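Local coordinates for protein carbohydrate oxidase (Microdochium nivale, PDB 3RJA) that oxidises the C1 hydroxyl of mono-, oligo- and polysaccharides to lactones with the help of FAD, passing the electrons to oxygen to give hydrogen peroxide, at residues A207-R213 / T290-W295. Numbering follows the deposited sequence.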
ATOM      1  N   ALA A 207      17.454 -13.922   0.789  1.00 16.58           N
ATOM      2  CA  ALA A 207      17.763 -12.510   0.935  1.00 17.94           C
ATOM      3  C   ALA A 207      18.933 -12.179   0.015  1.00 18.62           C
ATOM      4  O   ALA A 207      19.955 -12.809   0.114  1.00 18.97           O
ATOM      5  CB  ALA A 207      18.097 -12.185   2.402  1.00 15.89           C
ATOM      6  N   PRO A 208      18.769 -11.204  -0.904  1.00 20.93           N
ATOM      7  CA  PRO A 208      19.836 -10.893  -1.881  1.00 20.69           C
ATOM      8  C   PRO A 208      21.086 -10.392  -1.193  1.00 21.04           C
ATOM      9  O   PRO A 208      20.990  -9.659  -0.191  1.00 18.21           O
ATOM     10  CB  PRO A 208      19.251  -9.741  -2.704  1.00 19.82           C
ATOM     11  CG  PRO A 208      17.812  -9.786  -2.491  1.00 20.08           C
ATOM     12  CD  PRO A 208      17.510 -10.503  -1.213  1.00 20.42           C
ATOM     13  N   LYS A 209      22.248 -10.780  -1.720  1.00 22.07           N
ATOM     14  CA  LYS A 209      23.526 -10.358  -1.142  1.00 22.86           C
ATOM     15  C   LYS A 209      24.082  -9.119  -1.840  1.00 21.33           C
ATOM     16  O   LYS A 209      24.810  -8.335  -1.247  1.00 22.09           O
ATOM     17  CB  LYS A 209      24.535 -11.503  -1.245  1.00 28.55           C
ATOM     18  CG  LYS A 209      24.214 -12.706  -0.360  1.00 31.22           C
ATOM     19  CD  LYS A 209      25.291 -13.779  -0.495  1.00 35.18           C
ATOM     20  CE  LYS A 209      24.963 -14.999   0.355  1.00 44.11           C
ATOM     21  NZ  LYS A 209      24.816 -14.631   1.796  1.00 50.17           N
ATOM     22  N   VAL A 210      23.754  -8.956  -3.115  1.00 19.68           N
ATOM     23  CA  VAL A 210      24.344  -7.904  -3.935  1.00 19.01           C
ATOM     24  C   VAL A 210      23.244  -6.992  -4.500  1.00 18.92           C
ATOM     25  O   VAL A 210      22.453  -7.399  -5.370  1.00 16.91           O
ATOM     26  CB  VAL A 210      25.235  -8.520  -5.067  1.00 20.57           C
ATOM     27  CG1 VAL A 210      25.847  -7.454  -5.956  1.00 21.98           C
ATOM     28  CG2 VAL A 210      26.340  -9.379  -4.471  1.00 21.93           C
ATOM     29  N   LEU A 211      23.200  -5.757  -3.996  1.00 17.13           N
ATOM     30  CA  LEU A 211      22.201  -4.768  -4.425  1.00 16.33           C
ATOM     31  C   LEU A 211      22.877  -3.421  -4.555  1.00 17.28           C
ATOM     32  O   LEU A 211      23.828  -3.101  -3.804  1.00 16.75           O
ATOM     33  CB  LEU A 211      21.060  -4.648  -3.411  1.00 15.74           C
ATOM     34  CG  LEU A 211      20.177  -5.875  -3.175  1.00 16.45           C
ATOM     35  CD1 LEU A 211      19.359  -5.743  -1.892  1.00 14.96           C
ATOM     36  CD2 LEU A 211      19.284  -6.247  -4.405  1.00 15.58           C
ATOM     37  N   THR A 212      22.380  -2.626  -5.489  1.00 15.87           N
ATOM     38  CA  THR A 212      22.896  -1.286  -5.671  1.00 18.07           C
ATOM     39  C   THR A 212      21.765  -0.249  -5.595  1.00 19.03           C
ATOM     40  O   THR A 212      20.794  -0.275  -6.381  1.00 18.10           O
ATOM     41  CB  THR A 212      23.600  -1.152  -7.039  1.00 16.68           C
ATOM     42  OG1 THR A 212      24.703  -2.049  -7.091  1.00 16.01           O
ATOM     43  CG2 THR A 212      24.104   0.255  -7.242  1.00 17.62           C
ATOM     44  N   ARG A 213      21.911   0.668  -4.659  1.00 18.39           N
ATOM     45  CA  ARG A 213      21.043   1.817  -4.608  1.00 18.71           C
ATOM     46  C   ARG A 213      21.582   2.864  -5.563  1.00 17.99           C
ATOM     47  O   ARG A 213      22.775   3.135  -5.582  1.00 15.30           O
ATOM     48  CB  ARG A 213      20.979   2.407  -3.215  1.00 18.65           C
ATOM     49  CG  ARG A 213      20.298   3.768  -3.194  1.00 20.19           C
ATOM     50  CD  ARG A 213      19.883   4.148  -1.782  1.00 22.16           C
ATOM     51  NE  ARG A 213      19.113   5.381  -1.854  1.00 26.29           N
ATOM     52  CZ  ARG A 213      18.351   5.854  -0.880  1.00 25.48           C
ATOM     53  NH1 ARG A 213      18.230   5.198   0.268  1.00 23.27           N
ATOM     54  NH2 ARG A 213      17.696   6.991  -1.068  1.00 27.05           N
ATOM     55  N   THR A 290      26.579   5.691  -6.327  1.00 22.83           N
ATOM     56  CA  THR A 290      25.770   4.523  -5.978  1.00 23.50           C
ATOM     57  C   THR A 290      26.101   4.096  -4.546  1.00 23.37           C
ATOM     58  O   THR A 290      27.125   4.508  -4.003  1.00 23.48           O
ATOM     59  CB  THR A 290      26.095   3.334  -6.898  1.00 22.91           C
ATOM     60  OG1 THR A 290      27.509   3.132  -6.888  1.00 25.49           O
ATOM     61  CG2 THR A 290      25.612   3.574  -8.343  1.00 21.27           C
ATOM     62  N   THR A 291      25.240   3.295  -3.925  1.00 21.54           N
ATOM     63  CA  THR A 291      25.608   2.625  -2.661  1.00 21.87           C
ATOM     64  C   THR A 291      25.393   1.133  -2.781  1.00 21.30           C
ATOM     65  O   THR A 291      24.295   0.683  -3.175  1.00 20.58           O
ATOM     66  CB  THR A 291      24.754   3.103  -1.485  1.00 23.29           C
ATOM     67  OG1 THR A 291      24.590   4.511  -1.574  1.00 25.83           O
ATOM     68  CG2 THR A 291      25.387   2.723  -0.136  1.00 23.79           C
ATOM     69  N   SER A 292      26.420   0.375  -2.410  1.00 20.61           N
ATOM     70  CA  SER A 292      26.366  -1.079  -2.398  1.00 20.37           C
ATOM     71  C   SER A 292      25.764  -1.597  -1.105  1.00 21.16           C
ATOM     72  O   SER A 292      26.154  -1.176  -0.012  1.00 20.35           O
ATOM     73  CB  SER A 292      27.762  -1.666  -2.651  1.00 23.04           C
ATOM     74  OG  SER A 292      28.229  -1.211  -3.930  1.00 26.01           O
ATOM     75  N   LEU A 293      24.797  -2.504  -1.227  1.00 19.44           N
ATOM     76  CA  LEU A 293      23.991  -2.903  -0.067  1.00 19.03           C
ATOM     77  C   LEU A 293      23.682  -4.378  -0.128  1.00 19.17           C
ATOM     78  O   LEU A 293      23.553  -4.947  -1.226  1.00 19.03           O
ATOM     79  CB  LEU A 293      22.640  -2.151  -0.055  1.00 19.59           C
ATOM     80  CG  LEU A 293      22.627  -0.614   0.003  1.00 20.21           C
ATOM     81  CD1 LEU A 293      21.289  -0.064  -0.466  1.00 20.38           C
ATOM     82  CD2 LEU A 293      22.941  -0.116   1.404  1.00 17.84           C
ATOM     83  N   ASN A 294      23.516  -5.001   1.035  1.00 17.33           N
ATOM     84  CA  ASN A 294      22.815  -6.274   1.059  1.00 17.57           C
ATOM     85  C   ASN A 294      21.330  -6.042   1.362  1.00 16.95           C
ATOM     86  O   ASN A 294      20.888  -4.879   1.526  1.00 15.73           O
ATOM     87  CB  ASN A 294      23.467  -7.277   2.039  1.00 18.42           C
ATOM     88  CG  ASN A 294      23.350  -6.841   3.484  1.00 21.04           C
ATOM     89  OD1 ASN A 294      22.449  -6.082   3.861  1.00 20.01           O
ATOM     90  ND2 ASN A 294      24.277  -7.316   4.308  1.00 23.52           N
ATOM     91  N   TRP A 295      20.562  -7.137   1.412  1.00 15.87           N
ATOM     92  CA  TRP A 295      19.130  -7.061   1.668  1.00 15.70           C
ATOM     93  C   TRP A 295      18.753  -6.199   2.886  1.00 16.04           C
ATOM     94  O   TRP A 295      18.036  -5.203   2.743  1.00 13.77           O
ATOM     95  CB  TRP A 295      18.513  -8.454   1.855  1.00 14.91           C
ATOM     96  CG  TRP A 295      17.041  -8.346   2.095  1.00 14.80           C
ATOM     97  CD1 TRP A 295      16.376  -8.638   3.245  1.00 14.22           C
ATOM     98  CD2 TRP A 295      16.049  -7.881   1.157  1.00 14.71           C
ATOM     99  NE1 TRP A 295      15.020  -8.400   3.085  1.00 14.27           N
ATOM    100  CE2 TRP A 295      14.796  -7.929   1.814  1.00 14.26           C
ATOM    101  CE3 TRP A 295      16.101  -7.440  -0.170  1.00 14.00           C
ATOM    102  CZ2 TRP A 295      13.591  -7.568   1.178  1.00 15.21           C
ATOM    103  CZ3 TRP A 295      14.898  -7.089  -0.817  1.00 16.20           C
ATOM    104  CH2 TRP A 295      13.654  -7.162  -0.142  1.00 13.85           C
TER
HETATM  105  O   HOH W   1      22.955   5.962  -4.054  1.00 42.75           O
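One edge of the large antiparallel sheet in the substrate-binding part of this flavin oxidase is made where Arg-213 and Leu-211 pair with Thr-291 and Leu-293 of the outermost strand, 286-293. Arg-213 and Thr-291 bond both ways: Arg-213 N reaches Thr-291 O at 2.8 Å in the carbonyl plane, and Thr-291 N returns to Arg-213 O at 3.0 Å, nearly straight at 162°. At the Leu-211/Leu-293 pair the ladder becomes uneven. Leu-293 N gives a firm bond to Leu-211 O (2.8 Å), whereas the reverse bond, from Leu-211 N, is bent and weak. Past this pair neither segment is strand, yet one more backbone bond forms as Trp-295 N, at the start of helix 295-301, meets Pro-208 O at 3.0 Å.

The indole packs at this end. With CG anti to the backbone N (chi1 -179°), Trp-295 swings back over 207-213, where Pro-208 CD comes obliquely to within 3.5 Å of Trp-295 CE3, Ala-207 CB lies by the root of the ring, and Leu-211 CD1 is oblique to it, 4.1 Å from Trp-295 CE3. Farther along the same sheet face, Leu-293 CD1 rests on Arg-213 CB at 3.7 Å. The arginine, extended from CG to NE, carries NH1 to a hydrogen bond with Ser-301 OG and makes a cation-pi contact with Tyr-302. Thr-212, on the opposite face, touches Thr-290 CB through its CG2 at 3.7 Å, while Thr-212 OG1 bonds to Gly-265 O. Asn-294 is the N-cap of the helix: its OD1 caps a backbone N just past Trp-295, and its own N bonds to Glu-297 OE1. The whole is an antiparallel edge-strand pair running into an N-capped helix, in the substrate-side sheet of an FAD oxidase with a berberine-like domain.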